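Long-range contacts in spore coat polysaccharide biosynthesis protein SpsE (Bacillus subtilis, PDB 1VLI), which probably acts as an N-acylneuraminate-9-phosphate synthase-like enzyme in the biosynthesis of spore coat polysaccharide: residues P344-L355 with T369-L377; I140-L148 with E309-G317. One frame throughout, in Å; residues are numbered along the deposited sequence.

Interaction 1 of 2, residues P344-L355 with T369-L377; sequences PQGLHPRFFELL and TGIVWDDIL
The carbonyl oxygen of Ile-371 takes two contacts from the facing segment: the amide N of Leu-347 lies 2.7 Å from Ile-371 O, a short separation but a weak, bent hydrogen bond (127° at the hydrogen), and Gly-346 CA adds a CA-H...O contact to the same oxygen. The backbones come closest at two glycines, Gly-346 CA and Gly-370 CA, 3.6 Å apart. Beyond this point the backbones diverge and the contact passes to side chains.

Leu-347 divides its two methyls between partners. CD2 sits over one face of the Trp-373 indole in a CH-pi contact, 3.8 Å from the centroid of the five-membered ring, while CD1 meets Ile-376 CD1 tip to tip. The far edge of the same indole points at Phe-351, in a T-shaped pair whose planes stand at 77°; Trp-373 CZ2 comes within 3.8 Å of Phe-351 CZ, and Arg-350 CG covers the opposite phenyl face. Deeper in, the Leu-355 and Ile-376 side chains cross at about a right angle, Leu-355 CD2 lying 3.9 Å from Ile-376 CD1. Ile-376 reaches there because its CG1 lies between the backbone N and the carbonyl carbon (chi1 43°).

Ile-371 continues the apolar layer onto Ile-318 and Ile-335 of the two-stranded antiparallel sheet. With one weak hydrogen bond between the segments, cohesion within this part of the SAF (AFP-like) domain probably comes chiefly from apolar and aromatic contact.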
loop_
_atom_site.group_PDB
_atom_site.type_symbol
_atom_site.label_atom_id
_atom_site.label_comp_id
_atom_site.label_asym_id
_atom_site.label_seq_id
_atom_site.Cartn_x
_atom_site.Cartn_y
_atom_site.Cartn_z
ATOM N N PRO A 344 2.974 -1.071 22.948
ATOM C CA PRO A 344 2.757 -2.524 22.759
ATOM C C PRO A 344 1.466 -2.831 21.961
ATOM O O PRO A 344 0.504 -2.074 22.020
ATOM C CB PRO A 344 2.682 -3.058 24.196
ATOM C CG PRO A 344 3.371 -2.025 25.009
ATOM C CD PRO A 344 3.029 -0.709 24.377
ATOM N N GLN A 345 1.475 -3.923 21.204
ATOM C CA GLN A 345 0.463 -4.193 20.160
ATOM C C GLN A 345 -0.927 -4.468 20.771
ATOM O O GLN A 345 -1.015 -4.978 21.905
ATOM C CB GLN A 345 0.958 -5.332 19.240
ATOM C CG GLN A 345 0.090 -5.669 18.032
ATOM C CD GLN A 345 -0.219 -4.440 17.187
ATOM O OE1 GLN A 345 -0.977 -3.577 17.619
ATOM N NE2 GLN A 345 0.388 -4.345 15.997
ATOM N N GLY A 346 -1.995 -4.084 20.064
ATOM C CA GLY A 346 -3.364 -4.356 20.522
ATOM C C GLY A 346 -3.826 -5.679 19.924
ATOM O O GLY A 346 -3.125 -6.245 19.090
ATOM N N LEU A 347 -4.984 -6.196 20.347
ATOM C CA LEU A 347 -5.584 -7.391 19.710
ATOM C C LEU A 347 -5.651 -7.286 18.195
ATOM O O LEU A 347 -5.874 -6.203 17.673
ATOM C CB LEU A 347 -7.018 -7.597 20.181
ATOM C CG LEU A 347 -7.336 -8.550 21.305
ATOM C CD1 LEU A 347 -8.649 -9.215 20.925
ATOM C CD2 LEU A 347 -6.182 -9.569 21.551
ATOM N N HIS A 348 -5.505 -8.406 17.491
ATOM C CA HIS A 348 -5.626 -8.382 16.024
ATOM C C HIS A 348 -6.952 -7.767 15.546
ATOM O O HIS A 348 -8.000 -8.041 16.124
ATOM C CB HIS A 348 -5.517 -9.787 15.477
ATOM C CG HIS A 348 -5.300 -9.821 14.008
ATOM N ND1 HIS A 348 -6.323 -9.655 13.101
ATOM C CD2 HIS A 348 -4.174 -9.971 13.285
ATOM C CE1 HIS A 348 -5.837 -9.723 11.876
ATOM N NE2 HIS A 348 -4.531 -9.910 11.961
ATOM N N PRO A 349 -6.914 -6.908 14.528
ATOM C CA PRO A 349 -8.134 -6.333 13.976
ATOM C C PRO A 349 -9.246 -7.320 13.569
ATOM O O PRO A 349 -10.393 -6.892 13.383
ATOM C CB PRO A 349 -7.613 -5.574 12.750
ATOM C CG PRO A 349 -6.294 -5.129 13.190
ATOM C CD PRO A 349 -5.718 -6.337 13.881
ATOM N N ARG A 350 -8.940 -8.612 13.435
ATOM C CA ARG A 350 -9.989 -9.609 13.104
ATOM C C ARG A 350 -11.048 -9.692 14.218
ATOM O O ARG A 350 -12.121 -10.260 14.024
ATOM C CB ARG A 350 -9.393 -11.008 12.774
ATOM C CG ARG A 350 -9.042 -11.873 14.010
ATOM C CD ARG A 350 -8.557 -13.321 13.714
ATOM N NE ARG A 350 -7.393 -13.308 12.845
ATOM C CZ ARG A 350 -6.126 -13.205 13.241
ATOM N NH1 ARG A 350 -5.796 -13.126 14.530
ATOM N NH2 ARG A 350 -5.168 -13.171 12.324
ATOM N N PHE A 351 -10.772 -9.121 15.385
ATOM C CA PHE A 351 -11.750 -9.168 16.468
ATOM C C PHE A 351 -12.536 -7.892 16.634
ATOM O O PHE A 351 -13.335 -7.795 17.546
ATOM C CB PHE A 351 -11.088 -9.559 17.799
ATOM C CG PHE A 351 -10.293 -10.862 17.726
ATOM C CD1 PHE A 351 -10.941 -12.110 17.776
ATOM C CD2 PHE A 351 -8.909 -10.837 17.595
ATOM C CE1 PHE A 351 -10.220 -13.292 17.746
ATOM C CE2 PHE A 351 -8.180 -12.013 17.570
ATOM C CZ PHE A 351 -8.842 -13.248 17.633
ATOM N N PHE A 352 -12.367 -6.926 15.740
ATOM C CA PHE A 352 -12.968 -5.625 15.959
ATOM C C PHE A 352 -14.505 -5.688 15.891
ATOM O O PHE A 352 -15.198 -5.182 16.800
ATOM C CB PHE A 352 -12.378 -4.588 14.999
ATOM C CG PHE A 352 -12.868 -3.192 15.257
ATOM C CD1 PHE A 352 -12.286 -2.405 16.254
ATOM C CD2 PHE A 352 -13.911 -2.665 14.511
ATOM C CE1 PHE A 352 -12.733 -1.116 16.504
ATOM C CE2 PHE A 352 -14.369 -1.381 14.753
ATOM C CZ PHE A 352 -13.776 -0.600 15.754
ATOM N N GLU A 353 -15.035 -6.325 14.844
ATOM C CA GLU A 353 -16.481 -6.549 14.730
ATOM C C GLU A 353 -17.077 -7.215 15.963
ATOM O O GLU A 353 -18.049 -6.720 16.532
ATOM C CB GLU A 353 -16.799 -7.353 13.473
ATOM C CG GLU A 353 -17.243 -6.487 12.309
ATOM C CD GLU A 353 -16.872 -7.091 10.962
ATOM O OE1 GLU A 353 -17.088 -8.312 10.790
ATOM O OE2 GLU A 353 -16.361 -6.345 10.080
ATOM N N LEU A 354 -16.470 -8.318 16.388
ATOM C CA LEU A 354 -16.888 -9.078 17.561
ATOM C C LEU A 354 -17.002 -8.205 18.805
ATOM O O LEU A 354 -18.035 -8.205 19.494
ATOM C CB LEU A 354 -15.878 -10.196 17.813
ATOM C CG LEU A 354 -16.119 -11.199 18.928
ATOM C CD1 LEU A 354 -17.272 -12.090 18.552
ATOM C CD2 LEU A 354 -14.862 -12.048 19.085
ATOM N N LEU A 355 -15.949 -7.453 19.107
ATOM C CA LEU A 355 -15.986 -6.614 20.304
ATOM C C LEU A 355 -17.067 -5.528 20.215
ATOM O O LEU A 355 -17.788 -5.338 21.150
ATOM C CB LEU A 355 -14.616 -5.987 20.559
ATOM C CG LEU A 355 -13.372 -6.834 20.820
ATOM C CD1 LEU A 355 -12.283 -5.894 21.311
ATOM C CD2 LEU A 355 -13.656 -7.935 21.881
ATOM N N THR A 369 -4.163 2.495 24.882
ATOM C CA THR A 369 -3.548 1.238 25.244
ATOM C C THR A 369 -4.088 0.178 24.305
ATOM O O THR A 369 -5.282 0.176 23.982
ATOM C CB THR A 369 -3.903 0.927 26.699
ATOM O OG1 THR A 369 -3.655 2.105 27.471
ATOM C CG2 THR A 369 -2.948 -0.113 27.307
ATOM N N GLY A 370 -3.210 -0.697 23.827
ATOM C CA GLY A 370 -3.673 -1.788 23.021
ATOM C C GLY A 370 -4.437 -2.793 23.858
ATOM O O GLY A 370 -3.978 -3.194 24.945
ATOM N N ILE A 371 -5.586 -3.210 23.323
ATOM C CA ILE A 371 -6.436 -4.233 23.917
ATOM C C ILE A 371 -5.718 -5.561 23.956
ATOM O O ILE A 371 -4.981 -5.906 23.066
ATOM C CB ILE A 371 -7.733 -4.400 23.120
ATOM C CG1 ILE A 371 -8.479 -3.076 23.038
ATOM C CG2 ILE A 371 -8.648 -5.437 23.795
ATOM C CD1 ILE A 371 -9.050 -2.662 24.333
ATOM N N VAL A 372 -6.031 -6.324 24.979
ATOM C CA VAL A 372 -5.320 -7.499 25.382
ATOM C C VAL A 372 -6.434 -8.456 25.872
ATOM O O VAL A 372 -7.562 -8.018 26.099
ATOM C CB VAL A 372 -4.336 -7.056 26.493
ATOM C CG1 VAL A 372 -4.724 -7.571 27.850
ATOM C CG2 VAL A 372 -2.874 -7.291 26.097
ATOM N N TRP A 373 -6.152 -9.750 25.994
ATOM C CA TRP A 373 -7.213 -10.720 26.298
ATOM C C TRP A 373 -7.748 -10.555 27.697
ATOM O O TRP A 373 -8.942 -10.742 27.956
ATOM C CB TRP A 373 -6.727 -12.155 26.082
ATOM C CG TRP A 373 -6.716 -12.530 24.649
ATOM C CD1 TRP A 373 -5.618 -12.759 23.869
ATOM C CD2 TRP A 373 -7.860 -12.685 23.790
ATOM N NE1 TRP A 373 -6.008 -13.048 22.577
ATOM C CE2 TRP A 373 -7.380 -13.010 22.503
ATOM C CE3 TRP A 373 -9.249 -12.563 23.974
ATOM C CZ2 TRP A 373 -8.233 -13.248 21.418
ATOM C CZ3 TRP A 373 -10.097 -12.776 22.877
ATOM C CH2 TRP A 373 -9.583 -13.113 21.630
ATOM N N ASP A 374 -6.864 -10.177 28.606
ATOM C CA ASP A 374 -7.245 -9.988 29.982
ATOM C C ASP A 374 -8.252 -8.870 30.189
ATOM O O ASP A 374 -8.856 -8.789 31.254
ATOM C CB ASP A 374 -6.007 -9.740 30.815
ATOM C CG ASP A 374 -5.301 -11.028 31.206
ATOM O OD1 ASP A 374 -5.771 -12.145 30.871
ATOM O OD2 ASP A 374 -4.249 -11.010 31.860
ATOM N N ASP A 375 -8.428 -8.015 29.180
ATOM C CA ASP A 375 -9.381 -6.915 29.242
ATOM C C ASP A 375 -10.774 -7.436 28.944
ATOM O O ASP A 375 -11.745 -6.782 29.279
ATOM C CB ASP A 375 -9.022 -5.808 28.220
ATOM C CG ASP A 375 -7.662 -5.140 28.508
ATOM O OD1 ASP A 375 -7.295 -5.086 29.706
ATOM O OD2 ASP A 375 -6.893 -4.650 27.616
ATOM N N ILE A 376 -10.869 -8.602 28.296
ATOM C CA ILE A 376 -12.173 -9.135 27.848
ATOM C C ILE A 376 -12.593 -10.475 28.439
ATOM O O ILE A 376 -13.787 -10.795 28.420
ATOM C CB ILE A 376 -12.304 -9.167 26.301
ATOM C CG1 ILE A 376 -11.045 -9.668 25.637
ATOM C CG2 ILE A 376 -12.560 -7.761 25.733
ATOM C CD1 ILE A 376 -10.800 -8.972 24.333
ATOM N N LEU A 377 -11.636 -11.228 28.993
ATOM C CA LEU A 377 -11.902 -12.556 29.541
ATOM C C LEU A 377 -11.999 -12.596 31.067
ATOM O O LEU A 377 -11.139 -12.069 31.801
ATOM C CB LEU A 377 -10.881 -13.570 29.015
ATOM C CG LEU A 377 -10.948 -13.778 27.497
ATOM C CD1 LEU A 377 -9.764 -14.597 27.023
ATOM C CD2 LEU A 377 -12.290 -14.409 27.044
#

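Interaction 2 of 2, residues I140-L148 with E309-G317; sequences IASYEINHL and EIRNFAYRG
Arg-316 supplies most of the polar chemistry, beginning with a salt bridge to Glu-144. It grips side-on, NE and NH2 both binding the single oxygen OE2, at 2.6 Å for NE to OE2. Seen from the carboxylate the two bonds differ: NE uses the anti lone pair, whereas NH2 arrives from above the plane. The groups stand nearly perpendicular, at 85°. Arg-339 also bridges to Glu-144 OE2, so two cations probably keep this buried carboxylate ionised.

Amide bonds form a second group. The Asn-146 amide bonds to both the backbone N and O of Arg-316: OD1 accepts from Arg-316 N in the carbonyl plane at 3.1 Å, and ND2 donates to Arg-316 O at 2.9 Å. Its CG lies between its own backbone N and carbonyl carbon (chi1 72°), which turns the amide to the facing segment.

Aromatic contacts make the third. Tyr-315 is sandwiched between Ile-145 CG2, 3.7 Å from the ring centroid, and Arg-311 CA on the opposite face, with its hydroxyl tied to Ala-166 O. Tyr-143 and Tyr-315 meet edge to edge through their CD1 atoms, the side chains crossing at about a right angle. Tyr-143 also has Ala-314 CB over one face and touches Ile-310 CD1 with CE1, 3.6 Å away.

The loop 140-148 follows strand 138-140 of the TIM barrel and leads into helix 148-155; such strand-to-helix loops line the catalytic end of TIM barrels, and here one docks the segment that runs into strand 317-320.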
loop_
_atom_site.group_PDB
_atom_site.type_symbol
_atom_site.label_atom_id
_atom_site.label_comp_id
_atom_site.label_asym_id
_atom_site.label_seq_id
_atom_site.Cartn_x
_atom_site.Cartn_y
_atom_site.Cartn_z
ATOM N N ILE A 140 -3.397 -0.090 -0.851
ATOM C CA ILE A 140 -3.328 -0.287 0.598
ATOM C C ILE A 140 -1.849 -0.536 0.930
ATOM O O ILE A 140 -1.208 -1.303 0.252
ATOM C CB ILE A 140 -4.165 -1.515 1.004
ATOM C CG1 ILE A 140 -5.619 -1.432 0.478
ATOM C CG2 ILE A 140 -4.042 -1.791 2.523
ATOM C CD1 ILE A 140 -6.501 -0.465 1.188
ATOM N N ALA A 141 -1.321 0.155 1.933
ATOM C CA ALA A 141 0.065 0.007 2.357
ATOM C C ALA A 141 0.243 -1.311 3.132
ATOM O O ALA A 141 -0.745 -1.902 3.635
ATOM C CB ALA A 141 0.465 1.208 3.288
ATOM N N SER A 142 1.508 -1.703 3.296
ATOM C CA SER A 142 1.863 -2.945 3.979
ATOM C C SER A 142 1.312 -3.031 5.397
ATOM O O SER A 142 0.813 -4.086 5.795
ATOM C CB SER A 142 3.386 -3.136 4.010
ATOM O OG SER A 142 3.910 -3.262 2.696
ATOM N N TYR A 143 1.387 -1.932 6.154
ATOM C CA TYR A 143 1.030 -1.975 7.589
ATOM C C TYR A 143 -0.472 -2.066 7.839
ATOM O O TYR A 143 -0.895 -2.429 8.935
ATOM C CB TYR A 143 1.664 -0.821 8.376
ATOM C CG TYR A 143 3.169 -0.809 8.287
ATOM C CD1 TYR A 143 3.900 -2.010 8.339
ATOM C CD2 TYR A 143 3.873 0.390 8.134
ATOM C CE1 TYR A 143 5.296 -2.026 8.246
ATOM C CE2 TYR A 143 5.283 0.390 8.043
ATOM C CZ TYR A 143 5.982 -0.826 8.106
ATOM O OH TYR A 143 7.356 -0.854 8.023
ATOM N N GLU A 144 -1.261 -1.776 6.809
ATOM C CA GLU A 144 -2.694 -2.032 6.824
ATOM C C GLU A 144 -3.085 -3.383 6.231
ATOM O O GLU A 144 -4.264 -3.613 5.945
ATOM C CB GLU A 144 -3.443 -0.926 6.070
ATOM C CG GLU A 144 -3.622 0.365 6.858
ATOM C CD GLU A 144 -2.319 1.085 7.131
ATOM O OE1 GLU A 144 -1.577 1.320 6.162
ATOM O OE2 GLU A 144 -2.045 1.436 8.304
ATOM N N ILE A 145 -2.128 -4.286 6.025
ATOM C CA ILE A 145 -2.487 -5.602 5.495
ATOM C C ILE A 145 -3.491 -6.347 6.384
ATOM O O ILE A 145 -4.218 -7.222 5.912
ATOM C CB ILE A 145 -1.251 -6.476 5.228
ATOM C CG1 ILE A 145 -1.631 -7.634 4.329
ATOM C CG2 ILE A 145 -0.563 -6.984 6.563
ATOM C CD1 ILE A 145 -0.396 -8.341 3.744
ATOM N N ASN A 146 -3.558 -5.981 7.658
ATOM C CA ASN A 146 -4.421 -6.680 8.612
ATOM C C ASN A 146 -5.539 -5.784 9.104
ATOM O O ASN A 146 -6.203 -6.110 10.080
ATOM C CB ASN A 146 -3.595 -7.246 9.796
ATOM C CG ASN A 146 -3.103 -6.155 10.739
ATOM O OD1 ASN A 146 -3.007 -4.982 10.345
ATOM N ND2 ASN A 146 -2.784 -6.528 11.995
ATOM N N HIS A 147 -5.766 -4.664 8.418
ATOM C CA HIS A 147 -6.868 -3.799 8.768
ATOM C C HIS A 147 -8.079 -4.343 8.058
ATOM O O HIS A 147 -8.568 -3.776 7.045
ATOM C CB HIS A 147 -6.600 -2.363 8.329
ATOM C CG HIS A 147 -7.535 -1.367 8.926
ATOM N ND1 HIS A 147 -8.786 -1.705 9.403
ATOM C CD2 HIS A 147 -7.397 -0.037 9.134
ATOM C CE1 HIS A 147 -9.379 -0.624 9.878
ATOM N NE2 HIS A 147 -8.562 0.404 9.717
ATOM N N LEU A 148 -8.580 -5.436 8.610
ATOM C CA LEU A 148 -9.634 -6.213 7.984
ATOM C C LEU A 148 -10.944 -5.434 7.828
ATOM O O LEU A 148 -11.571 -5.526 6.775
ATOM C CB LEU A 148 -9.831 -7.561 8.700
ATOM C CG LEU A 148 -8.611 -8.505 8.840
ATOM C CD1 LEU A 148 -9.141 -9.863 9.213
ATOM C CD2 LEU A 148 -7.707 -8.634 7.566
ATOM N N GLU A 309 10.504 -8.344 12.137
ATOM C CA GLU A 309 9.149 -8.570 12.722
ATOM C C GLU A 309 8.262 -7.320 12.908
ATOM O O GLU A 309 7.774 -7.021 14.013
ATOM C CB GLU A 309 9.203 -9.443 13.989
ATOM C CG GLU A 309 9.860 -8.787 15.192
ATOM C CD GLU A 309 10.017 -9.739 16.354
ATOM O OE1 GLU A 309 10.516 -10.870 16.137
ATOM O OE2 GLU A 309 9.647 -9.349 17.485
ATOM N N ILE A 310 8.058 -6.614 11.796
ATOM C CA ILE A 310 7.181 -5.452 11.747
ATOM C C ILE A 310 5.717 -5.882 11.833
ATOM O O ILE A 310 4.837 -5.098 12.200
ATOM C CB ILE A 310 7.449 -4.613 10.473
ATOM C CG1 ILE A 310 7.659 -5.512 9.250
ATOM C CG2 ILE A 310 8.660 -3.690 10.676
ATOM C CD1 ILE A 310 7.597 -4.752 7.921
ATOM N N ARG A 311 5.472 -7.145 11.503
ATOM C CA ARG A 311 4.148 -7.740 11.663
ATOM C C ARG A 311 3.668 -7.787 13.122
ATOM O O ARG A 311 2.465 -7.825 13.388
ATOM C CB ARG A 311 4.066 -9.120 10.977
ATOM C CG ARG A 311 5.137 -10.139 11.352
ATOM C CD ARG A 311 4.997 -11.457 10.603
ATOM N NE ARG A 311 3.601 -11.899 10.502
ATOM C CZ ARG A 311 2.952 -12.590 11.441
ATOM N NH1 ARG A 311 3.558 -12.935 12.576
ATOM N NH2 ARG A 311 1.689 -12.944 11.244
ATOM N N ASN A 312 4.618 -7.759 14.053
ATOM C CA ASN A 312 4.313 -7.713 15.483
ATOM C C ASN A 312 4.204 -6.285 16.040
ATOM O O ASN A 312 3.266 -5.984 16.773
ATOM C CB ASN A 312 5.340 -8.536 16.303
ATOM C CG ASN A 312 5.306 -10.050 15.983
ATOM O OD1 ASN A 312 6.350 -10.671 15.728
ATOM N ND2 ASN A 312 4.111 -10.640 16.008
ATOM N N PHE A 313 5.161 -5.424 15.682
ATOM C CA PHE A 313 5.247 -4.055 16.217
ATOM C C PHE A 313 4.769 -2.924 15.278
ATOM O O PHE A 313 4.689 -1.772 15.722
ATOM C CB PHE A 313 6.666 -3.749 16.775
ATOM C CG PHE A 313 7.689 -3.295 15.725
ATOM C CD1 PHE A 313 7.780 -1.946 15.335
ATOM C CD2 PHE A 313 8.590 -4.209 15.158
ATOM C CE1 PHE A 313 8.728 -1.520 14.366
ATOM C CE2 PHE A 313 9.546 -3.792 14.193
ATOM C CZ PHE A 313 9.612 -2.444 13.800
ATOM N N ALA A 314 4.460 -3.233 14.007
ATOM C CA ALA A 314 4.089 -2.180 13.039
ATOM C C ALA A 314 2.738 -2.303 12.305
ATOM O O ALA A 314 2.186 -1.267 11.881
ATOM C CB ALA A 314 5.228 -1.922 12.036
ATOM N N TYR A 315 2.209 -3.528 12.154
ATOM C CA TYR A 315 0.833 -3.718 11.672
ATOM C C TYR A 315 -0.170 -3.131 12.651
ATOM O O TYR A 315 0.195 -2.780 13.772
ATOM C CB TYR A 315 0.507 -5.180 11.491
ATOM C CG TYR A 315 1.234 -5.814 10.361
ATOM C CD1 TYR A 315 2.056 -5.051 9.518
ATOM C CD2 TYR A 315 1.095 -7.180 10.100
ATOM C CE1 TYR A 315 2.753 -5.643 8.452
ATOM C CE2 TYR A 315 1.797 -7.785 9.013
ATOM C CZ TYR A 315 2.617 -7.004 8.218
ATOM O OH TYR A 315 3.286 -7.552 7.164
ATOM N N ARG A 316 -1.436 -3.043 12.247
ATOM C CA ARG A 316 -2.453 -2.455 13.120
ATOM C C ARG A 316 -2.897 -3.406 14.235
ATOM O O ARG A 316 -2.693 -4.630 14.151
ATOM C CB ARG A 316 -3.662 -1.982 12.309
ATOM C CG ARG A 316 -3.324 -0.984 11.189
ATOM C CD ARG A 316 -4.341 0.148 11.061
ATOM N NE ARG A 316 -3.840 1.216 10.210
ATOM C CZ ARG A 316 -4.400 2.427 10.090
ATOM N NH1 ARG A 316 -5.484 2.774 10.771
ATOM N NH2 ARG A 316 -3.842 3.321 9.314
ATOM N N GLY A 317 -3.483 -2.834 15.284
ATOM C CA GLY A 317 -4.161 -3.585 16.313
ATOM C C GLY A 317 -5.295 -2.763 16.883
ATOM O O GLY A 317 -5.560 -1.633 16.430
#

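Overall arrangement
Interactions 1 and 2 follow one another along the chain, their centres about 15 Å apart. Interaction 2 joins a barrel loop to the segment leading into strand 317-320; interaction 1 lies within the SAF (AFP-like) region, its centre about 24 Å from the centre of the chain against about 11 Å for interaction 2. They touch directly: Gln-345 NE2 lies 2.7 Å from Tyr-315 O, a probable hydrogen bond, and Pro-349 packs on Asn-146. Strand 317-320 links them, since it begins where 309-317 ends and its Ile-318 bonds to Leu-347 and Ile-371. The zinc ion, held by His-226 and His-248, is about 8 Å from the Ser-142 side chain of interaction 2.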